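Local coordinates for viral structural protein 4 (Bombyx mori cytoplasmic polyhedrosis virus, PDB 6TZ0) that binds GTP and works beside the viral RNA-dependent RNA polymerase, probably as a nucleotide-hydrolysing cofactor of transcription, at residues A3-K8 and L51-L56; I427-S432 and I446-E451; A435-L440 and V526-R531. All coordinates share one frame; numbering follows the deposited sequence.

Interaction 1. Residues A3-K8 and L51-L56; sequences AIDPLK and LIHSML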
loop_
_atom_site.group_PDB
_atom_site.type_symbol
_atom_site.label_atom_id
_atom_site.label_comp_id
_atom_site.label_asym_id
_atom_site.label_seq_id
_atom_site.Cartn_x
_atom_site.Cartn_y
_atom_site.Cartn_z
ATOM N N ALA B 3 31.865 -16.219 20.383
ATOM C CA ALA B 3 30.533 -15.640 20.507
ATOM C C ALA B 3 29.778 -16.239 21.682
ATOM O O ALA B 3 28.972 -15.553 22.318
ATOM C CB ALA B 3 29.753 -15.845 19.213
ATOM N N ILE B 4 30.026 -17.507 21.981
ATOM C CA ILE B 4 29.438 -18.194 23.118
ATOM C C ILE B 4 30.578 -18.604 24.032
ATOM O O ILE B 4 31.555 -19.203 23.572
ATOM C CB ILE B 4 28.611 -19.410 22.666
ATOM C CG1 ILE B 4 27.479 -18.954 21.753
ATOM C CG2 ILE B 4 28.044 -20.150 23.853
ATOM C CD1 ILE B 4 26.851 -20.052 20.975
ATOM N N ASP B 5 30.458 -18.272 25.306
ATOM C CA ASP B 5 31.525 -18.465 26.279
ATOM C C ASP B 5 31.749 -19.950 26.534
ATOM O O ASP B 5 30.815 -20.637 26.960
ATOM C CB ASP B 5 31.135 -17.746 27.564
ATOM C CG ASP B 5 32.291 -17.554 28.513
ATOM O OD1 ASP B 5 33.421 -17.974 28.199
ATOM O OD2 ASP B 5 32.067 -16.968 29.588
ATOM N N PRO B 6 32.948 -20.491 26.284
ATOM C CA PRO B 6 33.166 -21.920 26.540
ATOM C C PRO B 6 33.257 -22.268 28.009
ATOM O O PRO B 6 33.011 -23.424 28.365
ATOM C CB PRO B 6 34.492 -22.210 25.825
ATOM C CG PRO B 6 34.660 -21.112 24.865
ATOM C CD PRO B 6 34.070 -19.912 25.535
ATOM N N LEU B 7 33.614 -21.317 28.870
ATOM C CA LEU B 7 33.708 -21.608 30.292
ATOM C C LEU B 7 32.337 -21.709 30.937
ATOM O O LEU B 7 32.186 -22.377 31.962
ATOM C CB LEU B 7 34.542 -20.543 30.997
ATOM C CG LEU B 7 36.008 -20.432 30.585
ATOM C CD1 LEU B 7 36.645 -19.283 31.321
ATOM C CD2 LEU B 7 36.751 -21.715 30.854
ATOM N N LYS B 8 31.332 -21.066 30.349
ATOM C CA LYS B 8 29.963 -21.168 30.830
ATOM C C LYS B 8 29.194 -22.262 30.102
ATOM O O LYS B 8 28.590 -23.130 30.735
ATOM C CB LYS B 8 29.242 -19.824 30.671
ATOM C CG LYS B 8 29.217 -18.932 31.913
ATOM C CD LYS B 8 30.609 -18.517 32.355
ATOM C CE LYS B 8 30.584 -17.711 33.641
ATOM N NZ LYS B 8 29.856 -16.428 33.473
ATOM N N LEU B 51 35.365 -12.701 31.312
ATOM C CA LEU B 51 35.100 -11.444 32.012
ATOM C C LEU B 51 34.459 -10.408 31.091
ATOM O O LEU B 51 33.571 -9.654 31.516
ATOM C CB LEU B 51 36.395 -10.896 32.605
ATOM C CG LEU B 51 37.048 -11.693 33.732
ATOM C CD1 LEU B 51 38.390 -11.100 34.094
ATOM C CD2 LEU B 51 36.149 -11.723 34.943
ATOM N N ILE B 52 34.881 -10.373 29.824
ATOM C CA ILE B 52 34.281 -9.447 28.867
ATOM C C ILE B 52 32.827 -9.821 28.582
ATOM O O ILE B 52 31.966 -8.939 28.482
ATOM C CB ILE B 52 35.131 -9.383 27.582
ATOM C CG1 ILE B 52 36.472 -8.718 27.864
ATOM C CG2 ILE B 52 34.458 -8.590 26.493
ATOM C CD1 ILE B 52 37.429 -8.804 26.709
ATOM N N HIS B 53 32.523 -11.125 28.482
ATOM C CA HIS B 53 31.135 -11.559 28.298
ATOM C C HIS B 53 30.247 -11.154 29.466
ATOM O O HIS B 53 29.116 -10.685 29.260
ATOM C CB HIS B 53 31.049 -13.072 28.122
ATOM C CG HIS B 53 31.440 -13.560 26.766
ATOM N ND1 HIS B 53 32.724 -13.944 26.455
ATOM C CD2 HIS B 53 30.705 -13.760 25.649
ATOM C CE1 HIS B 53 32.766 -14.349 25.200
ATOM N NE2 HIS B 53 31.555 -14.237 24.685
ATOM N N SER B 54 30.743 -11.323 30.694
ATOM C CA SER B 54 29.957 -10.953 31.870
ATOM C C SER B 54 29.707 -9.450 31.926
ATOM O O SER B 54 28.581 -9.006 32.197
ATOM C CB SER B 54 30.675 -11.415 33.130
ATOM O OG SER B 54 30.842 -12.819 33.131
ATOM N N MET B 55 30.745 -8.657 31.638
ATOM C CA MET B 55 30.613 -7.203 31.635
ATOM C C MET B 55 29.652 -6.727 30.551
ATOM O O MET B 55 28.845 -5.819 30.785
ATOM C CB MET B 55 31.994 -6.576 31.453
ATOM C CG MET B 55 32.044 -5.068 31.513
ATOM S SD MET B 55 31.678 -4.379 33.120
ATOM C CE MET B 55 33.185 -4.778 33.992
ATOM N N LEU B 56 29.701 -7.353 29.370
ATOM C CA LEU B 56 28.802 -6.978 28.282
ATOM C C LEU B 56 27.352 -7.310 28.598
ATOM O O LEU B 56 26.454 -6.528 28.269
ATOM C CB LEU B 56 29.219 -7.661 26.985
ATOM C CG LEU B 56 30.388 -7.054 26.228
ATOM C CD1 LEU B 56 30.753 -7.940 25.075
ATOM C CD2 LEU B 56 29.969 -5.701 25.726
#
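The imidazole ring of His-53 has the base of Asp-5 laid over one face: Asp-5 CB sits above the ring centre, 4.2 Å from the centroid of His-53 and only 8° off its normal, a CH-pi contact. The backbone N of Asp-5 lies over a face too, while Ala-3 O comes in at the ring edge near the plane, 3.7 Å from His-53 NE2 and without a hydrogen bond. The carboxylate of Asp-5 continues the stack, its plane just 9° from that of the ring, with Asp-5 CG 4.2 Å from His-53 ND1. What sets it there is the first torsion of Asp-5 (chi1 -165°), which turns CG away from its own N and carries it over the ring face toward the ND1 side.

Both ring nitrogens are engaged with carbonyls outside the pair, ND1 with Ala-49 O and NE2, weakly, with Phe-2 O. If both donate, the ring would carry a positive charge, which the nearby carboxylate would favour. Asp-5 OD2 is itself hydrogen-bonded to Ser-50 OG. Farther out, the bent chain of Lys-8 brings NZ to 3.8 Å from Ser-54 OG, which bonds to Ser-50 O.

The weak bond from Leu-7 N to Asp-5 OD1, 3.4 Å, has the pattern of an Asx turn, just ahead of residues 6-8 with helical backbone angles. Through the stack of Asp-5 on His-53 the N-terminal loop packs on helix 41-60, whose Leu-56 meets helices 70-79, 136-146 and 170-176 in the N-terminal helical part of the chain.

Interaction 2. Residues I427-S432 and I446-E451; sequences ISHGIS and IKMMDE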
loop_
_atom_site.group_PDB
_atom_site.type_symbol
_atom_site.label_atom_id
_atom_site.label_comp_id
_atom_site.label_asym_id
_atom_site.label_seq_id
_atom_site.Cartn_x
_atom_site.Cartn_y
_atom_site.Cartn_z
ATOM N N ILE B 427 2.710 -41.843 -27.253
ATOM C CA ILE B 427 2.451 -42.685 -28.421
ATOM C C ILE B 427 2.371 -41.840 -29.692
ATOM O O ILE B 427 2.853 -42.253 -30.756
ATOM C CB ILE B 427 1.182 -43.532 -28.192
ATOM C CG1 ILE B 427 1.430 -44.579 -27.107
ATOM C CG2 ILE B 427 0.709 -44.237 -29.456
ATOM C CD1 ILE B 427 2.513 -45.575 -27.463
ATOM N N SER B 428 1.836 -40.618 -29.590
ATOM C CA SER B 428 1.728 -39.750 -30.763
ATOM C C SER B 428 3.080 -39.282 -31.302
ATOM O O SER B 428 3.142 -38.816 -32.444
ATOM C CB SER B 428 0.863 -38.533 -30.441
ATOM O OG SER B 428 1.506 -37.681 -29.513
ATOM N N HIS B 429 4.152 -39.374 -30.518
ATOM C CA HIS B 429 5.498 -39.082 -30.992
ATOM C C HIS B 429 6.335 -40.334 -31.197
ATOM O O HIS B 429 7.549 -40.231 -31.385
ATOM C CB HIS B 429 6.218 -38.146 -30.025
ATOM C CG HIS B 429 5.663 -36.759 -29.995
ATOM N ND1 HIS B 429 4.671 -36.372 -29.121
ATOM C CD2 HIS B 429 5.963 -35.664 -30.730
ATOM C CE1 HIS B 429 4.384 -35.099 -29.320
ATOM N NE2 HIS B 429 5.155 -34.645 -30.290
ATOM N N GLY B 430 5.722 -41.513 -31.156
ATOM C CA GLY B 430 6.472 -42.734 -31.347
ATOM C C GLY B 430 7.342 -43.134 -30.183
ATOM O O GLY B 430 8.247 -43.951 -30.355
ATOM N N ILE B 431 7.094 -42.583 -28.999
ATOM C CA ILE B 431 7.850 -42.910 -27.797
ATOM C C ILE B 431 7.160 -44.071 -27.103
ATOM O O ILE B 431 5.957 -44.014 -26.826
ATOM C CB ILE B 431 7.956 -41.699 -26.856
ATOM C CG1 ILE B 431 8.596 -40.507 -27.567
ATOM C CG2 ILE B 431 8.753 -42.058 -25.621
ATOM C CD1 ILE B 431 10.008 -40.744 -28.011
ATOM N N SER B 432 7.911 -45.130 -26.836
ATOM C CA SER B 432 7.396 -46.272 -26.096
ATOM C C SER B 432 8.331 -46.766 -25.010
ATOM O O SER B 432 7.883 -47.516 -24.135
ATOM C CB SER B 432 7.100 -47.436 -27.050
ATOM O OG SER B 432 6.108 -47.085 -27.994
ATOM N N ILE B 446 11.155 -30.527 -24.230
ATOM C CA ILE B 446 10.391 -29.344 -23.841
ATOM C C ILE B 446 9.228 -29.092 -24.801
ATOM O O ILE B 446 8.152 -28.637 -24.380
ATOM C CB ILE B 446 11.359 -28.148 -23.737
ATOM C CG1 ILE B 446 12.276 -28.327 -22.530
ATOM C CG2 ILE B 446 10.655 -26.809 -23.658
ATOM C CD1 ILE B 446 13.383 -27.313 -22.470
ATOM N N LYS B 447 9.389 -29.455 -26.078
ATOM C CA LYS B 447 8.299 -29.329 -27.042
ATOM C C LYS B 447 7.125 -30.246 -26.699
ATOM O O LYS B 447 5.972 -29.908 -26.984
ATOM C CB LYS B 447 8.835 -29.621 -28.444
ATOM C CG LYS B 447 7.862 -29.396 -29.586
ATOM C CD LYS B 447 8.541 -29.607 -30.930
ATOM C CE LYS B 447 7.542 -29.551 -32.077
ATOM N NZ LYS B 447 6.947 -28.194 -32.223
ATOM N N MET B 448 7.390 -31.378 -26.052
ATOM C CA MET B 448 6.341 -32.280 -25.595
ATOM C C MET B 448 5.787 -31.887 -24.233
ATOM O O MET B 448 4.590 -32.074 -23.966
ATOM C CB MET B 448 6.891 -33.702 -25.529
ATOM C CG MET B 448 7.443 -34.192 -26.840
ATOM S SD MET B 448 8.230 -35.792 -26.656
ATOM C CE MET B 448 6.786 -36.806 -26.437
ATOM N N MET B 449 6.635 -31.337 -23.365
ATOM C CA MET B 449 6.164 -30.862 -22.073
ATOM C C MET B 449 5.271 -29.638 -22.201
ATOM O O MET B 449 4.443 -29.404 -21.321
ATOM C CB MET B 449 7.340 -30.536 -21.163
ATOM C CG MET B 449 8.193 -31.725 -20.846
ATOM S SD MET B 449 9.618 -31.297 -19.854
ATOM C CE MET B 449 10.566 -32.788 -20.058
ATOM N N ASP B 450 5.414 -28.859 -23.275
ATOM C CA ASP B 450 4.471 -27.770 -23.513
ATOM C C ASP B 450 3.080 -28.302 -23.842
ATOM O O ASP B 450 2.072 -27.738 -23.401
ATOM C CB ASP B 450 4.981 -26.865 -24.628
ATOM C CG ASP B 450 6.193 -26.068 -24.212
ATOM O OD1 ASP B 450 6.352 -25.829 -22.999
ATOM O OD2 ASP B 450 6.973 -25.659 -25.096
ATOM N N GLU B 451 3.007 -29.405 -24.584
ATOM C CA GLU B 451 1.724 -30.046 -24.849
ATOM C C GLU B 451 1.137 -30.664 -23.584
ATOM O O GLU B 451 -0.086 -30.631 -23.374
ATOM C CB GLU B 451 1.911 -31.094 -25.941
ATOM C CG GLU B 451 2.236 -30.483 -27.291
ATOM C CD GLU B 451 2.637 -31.512 -28.325
ATOM O OE1 GLU B 451 2.871 -32.676 -27.951
ATOM O OE2 GLU B 451 2.715 -31.158 -29.520
#
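Met-448 reaches His-429 by leaving its helix with CG anti to the carbonyl carbon (chi1 -57°), running straight through chi2 and then bending at chi3 (72°), which curls the methyl back toward the ring. His-429 makes the same choice of first torsion (chi1 -69°), and the two chains run antiparallel, each passing the other. The histidine sits on the turn that closes helix 417-427 in a Schellman motif: Gly-430, with positive phi, is the C-prime residue, its N bonded to Ile-427 O at 3.0 Å, and Ile-431 N reaches back to Leu-426 O.

The thioether chain lies over one face of the imidazole. Met-448 CG stands above the centre of the His-429 ring, 4.1 Å from its centroid, as a CH-pi contact; Met-448 SD follows over that ring at 4.5 Å from the centroid, a Met-aromatic contact. Met-448 CE also meets Ile-431 CG1 at 4.3 Å, joining the buried residue after the turn to the same patch, which Leu-426 extends on the side of helix 417-427.

His-429 ND1 is hydrogen-bonded to Leu-425 O, back in the helix that the turn ends, which, with Met-448 over the face, restricts the ring's rotation. The carboxylate of Glu-451 arrives from the opposite direction and at the ring edge: its OE1 lies in the imidazole plane, 3.2 Å from His-429 CE1, meeting carbon rather than nitrogen.

Interaction 3. Residues A435-L440 and V526-R531; sequences AQYELL and VQLFLR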
loop_
_atom_site.group_PDB
_atom_site.type_symbol
_atom_site.label_atom_id
_atom_site.label_comp_id
_atom_site.label_asym_id
_atom_site.label_seq_id
_atom_site.Cartn_x
_atom_site.Cartn_y
_atom_site.Cartn_z
ATOM N N ALA B 435 14.651 -45.998 -23.161
ATOM C CA ALA B 435 15.816 -45.759 -24.006
ATOM C C ALA B 435 15.492 -44.820 -25.157
ATOM O O ALA B 435 16.369 -44.084 -25.616
ATOM C CB ALA B 435 16.352 -47.083 -24.540
ATOM N N GLN B 436 14.245 -44.824 -25.629
ATOM C CA GLN B 436 13.839 -43.870 -26.652
ATOM C C GLN B 436 13.709 -42.471 -26.071
ATOM O O GLN B 436 14.077 -41.485 -26.719
ATOM C CB GLN B 436 12.514 -44.297 -27.273
ATOM C CG GLN B 436 12.556 -45.624 -27.985
ATOM C CD GLN B 436 11.216 -46.005 -28.561
ATOM O OE1 GLN B 436 10.237 -45.280 -28.408
ATOM N NE2 GLN B 436 11.158 -47.155 -29.215
ATOM N N TYR B 437 13.184 -42.368 -24.849
ATOM C CA TYR B 437 12.918 -41.063 -24.255
ATOM C C TYR B 437 14.198 -40.384 -23.797
ATOM O O TYR B 437 14.361 -39.173 -23.979
ATOM C CB TYR B 437 11.943 -41.213 -23.092
ATOM C CG TYR B 437 11.715 -39.941 -22.312
ATOM C CD1 TYR B 437 10.984 -38.894 -22.847
ATOM C CD2 TYR B 437 12.223 -39.800 -21.031
ATOM C CE1 TYR B 437 10.779 -37.734 -22.133
ATOM C CE2 TYR B 437 12.019 -38.650 -20.310
ATOM C CZ TYR B 437 11.298 -37.623 -20.864
ATOM O OH TYR B 437 11.099 -36.472 -20.144
ATOM N N GLU B 438 15.118 -41.146 -23.201
ATOM C CA GLU B 438 16.398 -40.602 -22.757
ATOM C C GLU B 438 17.280 -40.143 -23.910
ATOM O O GLU B 438 18.177 -39.323 -23.700
ATOM C CB GLU B 438 17.149 -41.648 -21.935
ATOM C CG GLU B 438 16.605 -41.903 -20.546
ATOM C CD GLU B 438 16.937 -40.786 -19.584
ATOM O OE1 GLU B 438 17.984 -40.135 -19.774
ATOM O OE2 GLU B 438 16.175 -40.566 -18.621
ATOM N N LEU B 439 17.043 -40.643 -25.117
ATOM C CA LEU B 439 17.896 -40.374 -26.263
ATOM C C LEU B 439 17.535 -39.067 -26.963
ATOM O O LEU B 439 18.222 -38.674 -27.911
ATOM C CB LEU B 439 17.807 -41.565 -27.224
ATOM C CG LEU B 439 18.822 -41.835 -28.331
ATOM C CD1 LEU B 439 20.186 -42.089 -27.720
ATOM C CD2 LEU B 439 18.381 -43.019 -29.164
ATOM N N LEU B 440 16.500 -38.369 -26.509
ATOM C CA LEU B 440 16.097 -37.122 -27.135
ATOM C C LEU B 440 16.965 -35.968 -26.653
ATOM O O LEU B 440 17.674 -36.062 -25.649
ATOM C CB LEU B 440 14.637 -36.814 -26.828
ATOM C CG LEU B 440 13.582 -37.796 -27.329
ATOM C CD1 LEU B 440 12.219 -37.394 -26.808
ATOM C CD2 LEU B 440 13.574 -37.867 -28.838
ATOM N N VAL B 526 6.086 -43.133 -18.995
ATOM C CA VAL B 526 5.103 -42.126 -18.622
ATOM C C VAL B 526 5.443 -41.541 -17.262
ATOM O O VAL B 526 5.295 -40.338 -17.031
ATOM C CB VAL B 526 3.703 -42.758 -18.639
ATOM C CG1 VAL B 526 2.629 -41.732 -18.322
ATOM C CG2 VAL B 526 3.452 -43.433 -19.967
ATOM N N GLN B 527 5.951 -42.380 -16.360
ATOM C CA GLN B 527 6.326 -41.932 -15.026
ATOM C C GLN B 527 7.520 -40.989 -15.067
ATOM O O GLN B 527 7.522 -39.954 -14.391
ATOM C CB GLN B 527 6.624 -43.146 -14.154
ATOM C CG GLN B 527 5.415 -43.995 -13.870
ATOM C CD GLN B 527 4.425 -43.292 -12.984
ATOM O OE1 GLN B 527 4.801 -42.659 -12.005
ATOM N NE2 GLN B 527 3.151 -43.381 -13.332
ATOM N N LEU B 528 8.529 -41.314 -15.878
ATOM C CA LEU B 528 9.684 -40.433 -16.019
ATOM C C LEU B 528 9.313 -39.135 -16.730
ATOM O O LEU B 528 9.810 -38.056 -16.371
ATOM C CB LEU B 528 10.793 -41.162 -16.765
ATOM C CG LEU B 528 12.120 -40.430 -16.918
ATOM C CD1 LEU B 528 12.721 -40.135 -15.563
ATOM C CD2 LEU B 528 13.053 -41.276 -17.732
ATOM N N PHE B 529 8.414 -39.219 -17.715
ATOM C CA PHE B 529 7.951 -38.034 -18.428
ATOM C C PHE B 529 7.172 -37.101 -17.510
ATOM O O PHE B 529 7.368 -35.878 -17.542
ATOM C CB PHE B 529 7.106 -38.468 -19.624
ATOM C CG PHE B 529 6.581 -37.335 -20.445
ATOM C CD1 PHE B 529 7.436 -36.576 -21.219
ATOM C CD2 PHE B 529 5.228 -37.051 -20.473
ATOM C CE1 PHE B 529 6.958 -35.535 -21.979
ATOM C CE2 PHE B 529 4.745 -36.011 -21.235
ATOM C CZ PHE B 529 5.609 -35.256 -21.987
ATOM N N LEU B 530 6.312 -37.662 -16.657
ATOM C CA LEU B 530 5.566 -36.837 -15.717
ATOM C C LEU B 530 6.453 -36.276 -14.621
ATOM O O LEU B 530 6.208 -35.156 -14.166
ATOM C CB LEU B 530 4.418 -37.630 -15.106
ATOM C CG LEU B 530 3.283 -37.887 -16.081
ATOM C CD1 LEU B 530 2.219 -38.752 -15.456
ATOM C CD2 LEU B 530 2.711 -36.568 -16.523
ATOM N N ARG B 531 7.475 -37.029 -14.193
ATOM C CA ARG B 531 8.464 -36.495 -13.261
ATOM C C ARG B 531 9.145 -35.263 -13.836
ATOM O O ARG B 531 9.300 -34.252 -13.144
ATOM C CB ARG B 531 9.498 -37.572 -12.902
ATOM C CG ARG B 531 10.538 -37.144 -11.851
ATOM C CD ARG B 531 11.858 -36.671 -12.460
ATOM N NE ARG B 531 12.725 -36.038 -11.480
ATOM C CZ ARG B 531 13.711 -35.207 -11.796
ATOM N NH1 ARG B 531 13.931 -34.897 -13.064
ATOM N NH2 ARG B 531 14.454 -34.663 -10.847
#
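Leu-528 is the first residue of 526-531 to meet the other helix, and it does so at the rim of the Tyr-437 ring. Its CD2 methyl lies near the ring plane, 3.7 Å from Tyr-437 CD2, with Leu-528 CG 3.8 Å from Tyr-437 CE2. The same methyl touches Glu-438, whose chain, bent at chi2, swings OE2 to 3.3 Å from Leu-528 CD2; the charge of that carboxylate is answered weakly, by a long ion pair with Arg-518.

Phe-529 comes next and takes another part of the tyrosine. Its CD1 is 3.7 Å from Tyr-437 CE1, which sits at the edge of the phenylalanine ring. The two planes are nearly perpendicular, at 87°, with the centroids of Tyr-437 and Phe-529 6.0 Å apart, an oblique aromatic pair. Tyr-437 thus pushes in between the two neighbouring side chains; its first torsion (chi1 174°) carries CG away from its own N and toward helix 524-537. The phenol end passes close over the helix backbone, OH 3.9 Å from Phe-529 CA, and is hydrogen-bonded to Asp-532 OD2 one turn on. Lys-445 makes a cation-pi contact with the same ring.

Helix 524-537 is the last helix of the crossover between parallel strands 504-507 and 543-545. Here Leu-528 also touches helix 513-518, Phe-529 meets Met-448 of helix 442-457, and Val-526 packs on helix 417-427.

In the fold
Interactions 2 and 3 are neighbours, their centres 9 Å apart, and their segments alternate along the chain. Gln-436 OE1 of interaction 3 accepts a hydrogen bond from Ser-432 N of interaction 2. Helix 442-457 touches both segments of interaction 3, with Met-449 CE 3.7 Å from Tyr-437 OH and Met-448 O 3.9 Å from Phe-529 CZ. Interaction 3 is the one closer to the nucleotide site: the side chain of Leu-528 is about 8 Å from those of Lys-355, in the P-loop, and Arg-520, both GTP-binding residues, though no GTP is bound to this chain. Interaction 1 belongs to the opposite side of the molecule, its centre 65 Å from interaction 2 and 59 Å from interaction 3.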